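Local coordinates for putative uncharacterized protein (Wolbachia pipientis, PDB 3F4S) that probably catalyses dithiol-disulfide exchange as a DsbA-like oxidoreductase of the thioredoxin fold, introducing disulfide bonds into substrate proteins, at residues Ile115-Tyr120 against Leu129-Ala134; Phe79-Leu84 against Asn106-Val111; Glu67-Thr72 against Val205-Tyr210. The protein carries 1 engineered substitution. All coordinates share one frame; numbering follows the deposited sequence.

In the fold
Contact 1 lies within the helical region inserted into the thioredoxin fold; contact 2, its centre about 13 Å away, joins that region to strand 75-81 of the sheet. The two share a hydrophobic seam: Ile-132 CG2 meets Phe-107 CE1 at 3.8 Å, and Trp-118 also packs on Val-111, linking the loop of contact 1 to helix 101-113. In contact 2 the Phe-79 side chain comes close to the Cys-51/Cys-54 disulfide of the thioredoxin-type CxxC but does not contact it. Contact 3 joins two helices of the thioredoxin fold; its centre is about 32 Å from that of contact 1, on the opposite side of the chain's centre.

Contact 1: residues Ile115-Tyr120 against Leu129-Ala134; sequences IDSWNY and LQRIAA
Residues 115-120, a short 3-10 turn running into a loop, face helix 127-135 at some distance, the nearest CA atoms being those of Trp-118 and Leu-129 at 8.9 Å, and the gap is bridged chiefly by Trp-118, Leu-129 and Arg-131. The apolar bridge is made by the far corner of the indole: Trp-118 CH2 lies 3.7 Å from Leu-129 CD2 and almost as near to CG, the leucine branch meeting the ring obliquely. A wide, flat tryptophan suits this place because it also reaches Val-111 of helix 101-113, while Arg-87 makes a cation-pi contact with it. Leu-129 in turn leans on Phe-143 and Ile-147.

At the more polar margin, Arg-131 bends at chi2 (-111°) and chi3 to bring its guanidinium across, with Ser-117 OG at the edge of the group, in its plane, 3.1 Å from NH2. Arg-131 NH1 is hydrogen-bonded to Ser-114 OG; small serines leave room for the planar cation at both places. Tyr-120, in the loop that follows the turn, donates from OH to Ile-115 O at 2.7 Å, from above the carbonyl plane. The whole is a loop folded onto the next helix, within the helical insertion characteristic of DsbA-like thioredoxin-fold proteins.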
loop_
_atom_site.group_PDB
_atom_site.type_symbol
_atom_site.label_atom_id
_atom_site.label_comp_id
_atom_site.label_asym_id
_atom_site.label_seq_id
_atom_site.Cartn_x
_atom_site.Cartn_y
_atom_site.Cartn_z
ATOM N N ILE A 115 -7.112 -13.462 -3.719
ATOM C CA ILE A 115 -8.348 -12.800 -4.131
ATOM C C ILE A 115 -9.437 -13.764 -4.642
ATOM O O ILE A 115 -10.623 -13.556 -4.366
ATOM C CB ILE A 115 -8.074 -11.679 -5.175
ATOM C CG1 ILE A 115 -9.330 -10.834 -5.417
ATOM C CG2 ILE A 115 -7.550 -12.265 -6.473
ATOM C CD1 ILE A 115 -9.056 -9.575 -6.203
ATOM N N ASP A 116 -9.046 -14.817 -5.365
ATOM C CA ASP A 116 -10.020 -15.794 -5.884
ATOM C C ASP A 116 -10.747 -16.566 -4.777
ATOM O O ASP A 116 -11.724 -17.276 -5.047
ATOM C CB ASP A 116 -9.361 -16.827 -6.809
ATOM C CG ASP A 116 -8.895 -16.244 -8.136
ATOM O OD1 ASP A 116 -9.001 -15.021 -8.366
ATOM O OD2 ASP A 116 -8.393 -17.041 -8.954
ATOM N N SER A 117 -10.261 -16.454 -3.543
ATOM C CA SER A 117 -10.767 -17.293 -2.461
ATOM C C SER A 117 -11.799 -16.639 -1.540
ATOM O O SER A 117 -12.305 -17.293 -0.627
ATOM C CB SER A 117 -9.615 -17.852 -1.626
ATOM O OG SER A 117 -8.826 -18.749 -2.377
ATOM N N TRP A 118 -12.098 -15.358 -1.751
ATOM C CA TRP A 118 -13.201 -14.739 -1.027
ATOM C C TRP A 118 -14.496 -15.473 -1.368
ATOM O O TRP A 118 -14.572 -16.199 -2.370
ATOM C CB TRP A 118 -13.362 -13.268 -1.422
ATOM C CG TRP A 118 -12.286 -12.357 -0.953
ATOM C CD1 TRP A 118 -11.354 -11.717 -1.731
ATOM C CD2 TRP A 118 -12.044 -11.936 0.394
ATOM N NE1 TRP A 118 -10.537 -10.947 -0.947
ATOM C CE2 TRP A 118 -10.940 -11.053 0.361
ATOM C CE3 TRP A 118 -12.639 -12.230 1.626
ATOM C CZ2 TRP A 118 -10.422 -10.455 1.512
ATOM C CZ3 TRP A 118 -12.121 -11.631 2.773
ATOM C CH2 TRP A 118 -11.027 -10.749 2.705
ATOM N N ASN A 119 -15.516 -15.269 -0.544
ATOM C CA ASN A 119 -16.863 -15.742 -0.844
ATOM C C ASN A 119 -17.607 -14.637 -1.582
ATOM O O ASN A 119 -17.975 -13.622 -0.984
ATOM C CB ASN A 119 -17.595 -16.111 0.452
ATOM C CG ASN A 119 -18.940 -16.778 0.209
ATOM O OD1 ASN A 119 -19.558 -16.611 -0.845
ATOM N ND2 ASN A 119 -19.399 -17.543 1.192
ATOM N N TYR A 120 -17.811 -14.815 -2.885
ATOM C CA TYR A 120 -18.427 -13.761 -3.697
ATOM C C TYR A 120 -19.954 -13.726 -3.607
ATOM O O TYR A 120 -20.610 -12.845 -4.175
ATOM C CB TYR A 120 -17.906 -13.822 -5.145
ATOM C CG TYR A 120 -16.479 -13.328 -5.191
ATOM C CD1 TYR A 120 -16.205 -11.970 -5.330
ATOM C CD2 TYR A 120 -15.410 -14.203 -5.028
ATOM C CE1 TYR A 120 -14.898 -11.495 -5.334
ATOM C CE2 TYR A 120 -14.102 -13.737 -5.019
ATOM C CZ TYR A 120 -13.854 -12.381 -5.185
ATOM O OH TYR A 120 -12.565 -11.897 -5.183
ATOM N N LEU A 129 -9.766 -14.570 5.660
ATOM C CA LEU A 129 -8.929 -13.946 6.683
ATOM C C LEU A 129 -8.608 -14.921 7.827
ATOM O O LEU A 129 -7.520 -14.874 8.385
ATOM C CB LEU A 129 -9.561 -12.650 7.219
ATOM C CG LEU A 129 -9.812 -11.537 6.189
ATOM C CD1 LEU A 129 -10.323 -10.266 6.863
ATOM C CD2 LEU A 129 -8.569 -11.243 5.358
ATOM N N GLN A 130 -9.552 -15.789 8.186
ATOM C CA GLN A 130 -9.279 -16.824 9.187
ATOM C C GLN A 130 -8.149 -17.728 8.707
ATOM O O GLN A 130 -7.282 -18.118 9.488
ATOM C CB GLN A 130 -10.518 -17.676 9.476
ATOM C CG GLN A 130 -11.716 -16.911 10.016
ATOM C CD GLN A 130 -12.920 -17.808 10.272
ATOM O OE1 GLN A 130 -12.840 -19.034 10.159
ATOM N NE2 GLN A 130 -14.038 -17.198 10.636
ATOM N N ARG A 131 -8.163 -18.057 7.419
ATOM C CA ARG A 131 -7.135 -18.917 6.850
ATOM C C ARG A 131 -5.773 -18.230 6.878
ATOM O O ARG A 131 -4.764 -18.815 7.290
ATOM C CB ARG A 131 -7.506 -19.336 5.424
ATOM C CG ARG A 131 -6.445 -20.205 4.746
ATOM C CD ARG A 131 -5.770 -19.450 3.621
ATOM N NE ARG A 131 -6.595 -19.469 2.414
ATOM C CZ ARG A 131 -6.244 -18.938 1.249
ATOM N NH1 ARG A 131 -5.083 -18.306 1.110
ATOM N NH2 ARG A 131 -7.066 -19.036 0.219
ATOM N N ILE A 132 -5.744 -16.979 6.453
ATOM C CA ILE A 132 -4.493 -16.232 6.442
ATOM C C ILE A 132 -3.951 -16.043 7.862
ATOM O O ILE A 132 -2.744 -16.159 8.099
ATOM C CB ILE A 132 -4.651 -14.890 5.714
ATOM C CG1 ILE A 132 -4.882 -15.148 4.216
ATOM C CG2 ILE A 132 -3.429 -14.005 5.960
ATOM C CD1 ILE A 132 -5.188 -13.898 3.388
ATOM N N ALA A 133 -4.845 -15.759 8.802
ATOM C CA ALA A 133 -4.476 -15.629 10.207
ATOM C C ALA A 133 -3.865 -16.930 10.735
ATOM O O ALA A 133 -2.827 -16.920 11.393
ATOM C CB ALA A 133 -5.691 -15.236 11.033
ATOM N N ALA A 134 -4.497 -18.058 10.432
ATOM C CA ALA A 134 -3.977 -19.337 10.897
ATOM C C ALA A 134 -2.588 -19.616 10.315
ATOM O O ALA A 134 -1.670 -20.026 11.029
ATOM C CB ALA A 134 -4.941 -20.465 10.561
#

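Contact 2: residues Phe79-Leu84 against Asn106-Val111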
loop_
_atom_site.group_PDB
_atom_site.type_symbol
_atom_site.label_atom_id
_atom_site.label_comp_id
_atom_site.label_asym_id
_atom_site.label_seq_id
_atom_site.Cartn_x
_atom_site.Cartn_y
_atom_site.Cartn_z
ATOM N N PHE A 79 2.578 1.804 1.548
ATOM C CA PHE A 79 1.266 1.334 1.128
ATOM C C PHE A 79 0.223 1.928 2.059
ATOM O O PHE A 79 0.366 1.852 3.285
ATOM C CB PHE A 79 1.198 -0.194 1.203
ATOM C CG PHE A 79 -0.114 -0.765 0.736
ATOM C CD1 PHE A 79 -0.457 -0.732 -0.605
ATOM C CD2 PHE A 79 -1.004 -1.332 1.634
ATOM C CE1 PHE A 79 -1.659 -1.252 -1.047
ATOM C CE2 PHE A 79 -2.214 -1.858 1.200
ATOM C CZ PHE A 79 -2.542 -1.817 -0.148
ATOM N N ARG A 80 -0.818 2.516 1.478
ATOM C CA ARG A 80 -1.931 3.064 2.249
ATOM C C ARG A 80 -3.231 2.404 1.814
ATOM O O ARG A 80 -3.481 2.221 0.617
ATOM C CB ARG A 80 -2.008 4.587 2.099
ATOM C CG ARG A 80 -0.844 5.313 2.777
ATOM C CD ARG A 80 -0.877 6.820 2.555
ATOM N NE ARG A 80 0.316 7.454 3.111
ATOM C CZ ARG A 80 0.721 8.680 2.799
ATOM N NH1 ARG A 80 0.021 9.407 1.935
ATOM N NH2 ARG A 80 1.819 9.181 3.354
ATOM N N HIS A 81 -4.047 2.022 2.789
ATOM C CA HIS A 81 -5.284 1.301 2.508
ATOM C C HIS A 81 -6.326 2.208 1.852
ATOM O O HIS A 81 -6.406 3.413 2.139
ATOM C CB HIS A 81 -5.861 0.705 3.796
ATOM C CG HIS A 81 -5.071 -0.449 4.337
ATOM N ND1 HIS A 81 -4.918 -1.633 3.648
ATOM C CD2 HIS A 81 -4.399 -0.603 5.504
ATOM C CE1 HIS A 81 -4.185 -2.468 4.363
ATOM N NE2 HIS A 81 -3.857 -1.868 5.494
ATOM N N PHE A 82 -7.120 1.624 0.963
ATOM C CA PHE A 82 -8.240 2.324 0.355
ATOM C C PHE A 82 -9.363 1.313 0.187
ATOM O O PHE A 82 -9.655 0.881 -0.931
ATOM C CB PHE A 82 -7.833 2.887 -1.008
ATOM C CG PHE A 82 -8.706 4.014 -1.488
ATOM C CD1 PHE A 82 -8.365 5.330 -1.222
ATOM C CD2 PHE A 82 -9.867 3.759 -2.204
ATOM C CE1 PHE A 82 -9.160 6.381 -1.666
ATOM C CE2 PHE A 82 -10.670 4.802 -2.653
ATOM C CZ PHE A 82 -10.315 6.116 -2.382
ATOM N N PRO A 83 -9.997 0.909 1.300
ATOM C CA PRO A 83 -10.974 -0.175 1.159
ATOM C C PRO A 83 -12.289 0.304 0.570
ATOM O O PRO A 83 -12.671 1.465 0.746
ATOM C CB PRO A 83 -11.151 -0.681 2.595
ATOM C CG PRO A 83 -9.914 -0.208 3.315
ATOM C CD PRO A 83 -9.623 1.126 2.707
ATOM N N LEU A 84 -12.947 -0.598 -0.151
ATOM C CA LEU A 84 -14.158 -0.258 -0.893
ATOM C C LEU A 84 -15.341 -1.148 -0.539
ATOM O O LEU A 84 -16.441 -0.970 -1.074
ATOM C CB LEU A 84 -13.893 -0.337 -2.397
ATOM C CG LEU A 84 -12.881 0.688 -2.908
ATOM C CD1 LEU A 84 -12.574 0.425 -4.361
ATOM C CD2 LEU A 84 -13.405 2.111 -2.716
ATOM N N ASN A 106 3.790 -8.679 4.072
ATOM C CA ASN A 106 3.472 -10.068 3.735
ATOM C C ASN A 106 1.999 -10.398 3.952
ATOM O O ASN A 106 1.424 -11.213 3.229
ATOM C CB ASN A 106 4.369 -11.049 4.496
ATOM C CG ASN A 106 5.729 -11.209 3.846
ATOM O OD1 ASN A 106 5.901 -10.905 2.669
ATOM N ND2 ASN A 106 6.705 -11.684 4.613
ATOM N N PHE A 107 1.385 -9.764 4.945
ATOM C CA PHE A 107 -0.039 -9.953 5.141
ATOM C C PHE A 107 -0.820 -9.390 3.947
ATOM O O PHE A 107 -1.667 -10.078 3.358
ATOM C CB PHE A 107 -0.541 -9.315 6.443
ATOM C CG PHE A 107 -2.042 -9.309 6.545
ATOM C CD1 PHE A 107 -2.720 -10.430 7.017
ATOM C CD2 PHE A 107 -2.781 -8.221 6.091
ATOM C CE1 PHE A 107 -4.104 -10.445 7.086
ATOM C CE2 PHE A 107 -4.166 -8.229 6.148
ATOM C CZ PHE A 107 -4.832 -9.341 6.646
ATOM N N ASN A 108 -0.554 -8.135 3.601
ATOM C CA ASN A 108 -1.241 -7.534 2.459
ATOM C C ASN A 108 -1.017 -8.338 1.182
ATOM O O ASN A 108 -1.952 -8.552 0.405
ATOM C CB ASN A 108 -0.854 -6.063 2.285
ATOM C CG ASN A 108 -1.359 -5.204 3.424
ATOM O OD1 ASN A 108 -2.447 -5.436 3.946
ATOM N ND2 ASN A 108 -0.560 -4.228 3.836
ATOM N N LYS A 109 0.221 -8.792 0.990
ATOM C CA LYS A 109 0.583 -9.639 -0.147
ATOM C C LYS A 109 -0.272 -10.912 -0.199
ATOM O O LYS A 109 -0.763 -11.311 -1.265
ATOM C CB LYS A 109 2.071 -10.004 -0.094
ATOM C CG LYS A 109 2.515 -10.893 -1.247
ATOM C CD LYS A 109 4.029 -10.899 -1.378
ATOM C CE LYS A 109 4.672 -11.512 -0.153
ATOM N NZ LYS A 109 4.643 -12.997 -0.209
ATOM N N ALA A 110 -0.450 -11.545 0.956
ATOM C CA ALA A 110 -1.250 -12.765 1.037
ATOM C C ALA A 110 -2.708 -12.485 0.677
ATOM O O ALA A 110 -3.340 -13.274 -0.026
ATOM C CB ALA A 110 -1.166 -13.373 2.429
ATOM N N VAL A 111 -3.252 -11.375 1.168
ATOM C CA VAL A 111 -4.637 -11.037 0.830
ATOM C C VAL A 111 -4.780 -10.820 -0.686
ATOM O O VAL A 111 -5.673 -11.395 -1.327
ATOM C CB VAL A 111 -5.166 -9.819 1.641
ATOM C CG1 VAL A 111 -6.614 -9.499 1.247
ATOM C CG2 VAL A 111 -5.059 -10.099 3.162
#
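Van der Waals contact to an aromatic ring comes first: Phe-79, on strand 75-81, meets the amide of Asn-108, on helix 101-113, with CD2 3.7 Å from ND2. The approach is oblique, ring and amide planes standing 49° apart. With CG anti to the backbone N (chi1 -178°), CD2 and CE2 are brought up to the amide, and the ring also packs on Glu-45 and Ala-47 of the adjacent strand 41-47. A long, flat phenylalanine suits a buried place between sheet and helix, where the side chain must bridge the space.

The polar approach uses the other arm of the same amide. Asn-108 OD1 lies in the plane of the His-81 imidazole, at its edge, 3.5 Å from CE1; the two planes are nearly perpendicular, at 82°. OD1 has no hydrogen-bond partner in the model although it is buried. A ring C-H edge, slightly positive, is probably a tolerable neighbour for such an oxygen. The ring is anchored through NE2, the nitrogen next to CE1, which is hydrogen-bonded to Ser-95 OG.

Together these side chains join the end of strand 75-81 to the inserted helical region, an arrangement characteristic of the DsbA variant of the thioredoxin fold.

Contact 3: residues Glu67-Thr72 against Val205-Tyr210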
loop_
_atom_site.group_PDB
_atom_site.type_symbol
_atom_site.label_atom_id
_atom_site.label_comp_id
_atom_site.label_asym_id
_atom_site.label_seq_id
_atom_site.Cartn_x
_atom_site.Cartn_y
_atom_site.Cartn_z
ATOM N N GLU A 67 12.263 -6.205 -5.638
ATOM C CA GLU A 67 13.617 -6.738 -5.791
ATOM C C GLU A 67 14.568 -5.700 -6.379
ATOM O O GLU A 67 15.706 -5.566 -5.935
ATOM C CB GLU A 67 13.624 -8.000 -6.664
ATOM C CG GLU A 67 15.020 -8.580 -6.883
ATOM C CD GLU A 67 15.056 -9.681 -7.927
ATOM O OE1 GLU A 67 14.005 -9.967 -8.532
ATOM O OE2 GLU A 67 16.143 -10.261 -8.148
ATOM N N LYS A 68 14.095 -4.965 -7.377
ATOM C CA LYS A 68 14.935 -4.008 -8.090
ATOM C C LYS A 68 15.192 -2.708 -7.320
ATOM O O LYS A 68 16.290 -2.147 -7.389
ATOM C CB LYS A 68 14.303 -3.699 -9.451
ATOM C CG LYS A 68 15.220 -3.032 -10.458
ATOM C CD LYS A 68 14.506 -2.886 -11.797
ATOM C CE LYS A 68 15.367 -2.186 -12.834
ATOM N NZ LYS A 68 16.484 -3.046 -13.309
ATOM N N TYR A 69 14.193 -2.232 -6.582
ATOM C CA TYR A 69 14.247 -0.874 -6.038
ATOM C C TYR A 69 14.139 -0.749 -4.519
ATOM O O TYR A 69 14.686 0.183 -3.937
ATOM C CB TYR A 69 13.169 0.003 -6.687
ATOM C CG TYR A 69 13.346 0.163 -8.173
ATOM C CD1 TYR A 69 14.413 0.886 -8.692
ATOM C CD2 TYR A 69 12.447 -0.411 -9.061
ATOM C CE1 TYR A 69 14.573 1.039 -10.055
ATOM C CE2 TYR A 69 12.603 -0.270 -10.419
ATOM C CZ TYR A 69 13.666 0.452 -10.911
ATOM O OH TYR A 69 13.811 0.586 -12.269
ATOM N N ILE A 70 13.420 -1.662 -3.881
ATOM C CA ILE A 70 13.185 -1.552 -2.443
ATOM C C ILE A 70 14.247 -2.306 -1.639
ATOM O O ILE A 70 14.840 -1.770 -0.694
ATOM C CB ILE A 70 11.764 -2.046 -2.072
ATOM C CG1 ILE A 70 10.709 -1.283 -2.882
ATOM C CG2 ILE A 70 11.526 -1.901 -0.576
ATOM C CD1 ILE A 70 9.284 -1.804 -2.720
ATOM N N ASP A 71 14.487 -3.550 -2.031
ATOM C CA ASP A 71 15.506 -4.375 -1.403
ATOM C C ASP A 71 16.897 -3.767 -1.605
ATOM O O ASP A 71 17.813 -3.997 -0.816
ATOM C CB ASP A 71 15.472 -5.783 -1.998
ATOM C CG ASP A 71 14.190 -6.522 -1.680
ATOM O OD1 ASP A 71 13.406 -6.032 -0.839
ATOM O OD2 ASP A 71 13.970 -7.598 -2.273
ATOM N N THR A 72 17.045 -2.985 -2.670
ATOM C CA THR A 72 18.334 -2.416 -3.042
ATOM C C THR A 72 18.591 -1.049 -2.408
ATOM O O THR A 72 19.668 -0.475 -2.579
ATOM C CB THR A 72 18.428 -2.255 -4.561
ATOM O OG1 THR A 72 17.263 -1.561 -5.023
ATOM C CG2 THR A 72 18.510 -3.618 -5.243
ATOM N N VAL A 205 9.971 5.165 -15.220
ATOM C CA VAL A 205 9.672 6.276 -14.319
ATOM C C VAL A 205 10.693 6.346 -13.184
ATOM O O VAL A 205 11.260 7.405 -12.905
ATOM C CB VAL A 205 8.245 6.147 -13.722
ATOM C CG1 VAL A 205 8.066 7.090 -12.539
ATOM C CG2 VAL A 205 7.185 6.405 -14.785
ATOM N N ILE A 206 10.936 5.210 -12.541
ATOM C CA ILE A 206 11.799 5.180 -11.361
ATOM C C ILE A 206 13.273 5.412 -11.704
ATOM O O ILE A 206 13.962 6.167 -11.018
ATOM C CB ILE A 206 11.612 3.876 -10.562
ATOM C CG1 ILE A 206 10.202 3.829 -9.967
ATOM C CG2 ILE A 206 12.644 3.776 -9.457
ATOM C CD1 ILE A 206 9.794 2.462 -9.444
ATOM N N ASP A 207 13.753 4.779 -12.769
ATOM C CA ASP A 207 15.133 4.992 -13.208
ATOM C C ASP A 207 15.422 6.464 -13.482
ATOM O O ASP A 207 16.449 6.992 -13.057
ATOM C CB ASP A 207 15.444 4.167 -14.455
ATOM C CG ASP A 207 15.685 2.709 -14.143
ATOM O OD1 ASP A 207 15.713 2.349 -12.946
ATOM O OD2 ASP A 207 15.853 1.924 -15.100
ATOM N N LYS A 208 14.514 7.118 -14.203
ATOM C CA LYS A 208 14.682 8.526 -14.561
ATOM C C LYS A 208 14.727 9.410 -13.316
ATOM O O LYS A 208 15.552 10.319 -13.207
ATOM C CB LYS A 208 13.545 8.973 -15.481
ATOM N N LEU A 209 13.838 9.127 -12.373
ATOM C CA LEU A 209 13.755 9.897 -11.141
ATOM C C LEU A 209 14.990 9.646 -10.274
ATOM O O LEU A 209 15.556 10.574 -9.692
ATOM C CB LEU A 209 12.485 9.520 -10.382
ATOM C CG LEU A 209 11.735 10.601 -9.603
ATOM C CD1 LEU A 209 11.444 11.816 -10.469
ATOM C CD2 LEU A 209 10.445 10.021 -9.045
ATOM N N TYR A 210 15.408 8.384 -10.204
ATOM C CA TYR A 210 16.580 8.004 -9.422
ATOM C C TYR A 210 17.833 8.723 -9.922
ATOM O O TYR A 210 18.648 9.199 -9.129
ATOM C CB TYR A 210 16.777 6.489 -9.477
ATOM C CG TYR A 210 18.041 6.003 -8.812
ATOM C CD1 TYR A 210 18.090 5.782 -7.443
ATOM C CD2 TYR A 210 19.186 5.756 -9.555
ATOM C CE1 TYR A 210 19.246 5.335 -6.833
ATOM C CE2 TYR A 210 20.345 5.307 -8.957
ATOM C CZ TYR A 210 20.368 5.098 -7.595
ATOM O OH TYR A 210 21.520 4.647 -6.998
HETATM O O HOH W 1 16.622 -0.577 -15.395
#
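Tyr-69 lays one ring face against Ile-206, whose CG2 methyl makes a CH-pi contact 3.6 Å from the ring centroid and 20° off the ring normal. The pair joins two helices of the thioredoxin fold, 62-70 and the C-terminal 199-216, beside strand 75-81: Met-75 of that strand touches both side chains. Backbones approach to 8.4 Å between the CA atoms of Tyr-69 and Ile-206.

A branched isoleucine suits the spot because its two arms divide the ring between them. Ile-206 CG2, anti to the backbone N, presses over the CD1-CE1 side of the tyrosine, 3.4 Å from CE1, while Ile-206 CD1 lies near Tyr-69 CD2 and CE2. The opposite face of the ring is covered by the aliphatic part of Lys-68, CG standing 3.8 Å above the plane toward the rim, so the phenol is held between a methyl and a methylene chain.

Tyrosine suits the place because its ring packs in the buried part while its hydroxyl meets the exposed Asp-207. There Tyr-69 OH donates a hydrogen bond to Asp-207 OD1, 2.7 Å away. The carboxylate oxygen lies in the ring plane at its edge, yet the donor reaches OD1 from above the carboxylate plane, 54° out of it, the two flat groups being turned 66° apart. Lys-68 and Asp-207 carry opposite charges and are linked less directly: one water donates to Asp-207 OD2 at 2.6 Å, and accepts a weak hydrogen bond from Lys-68 NZ at 3.2 Å.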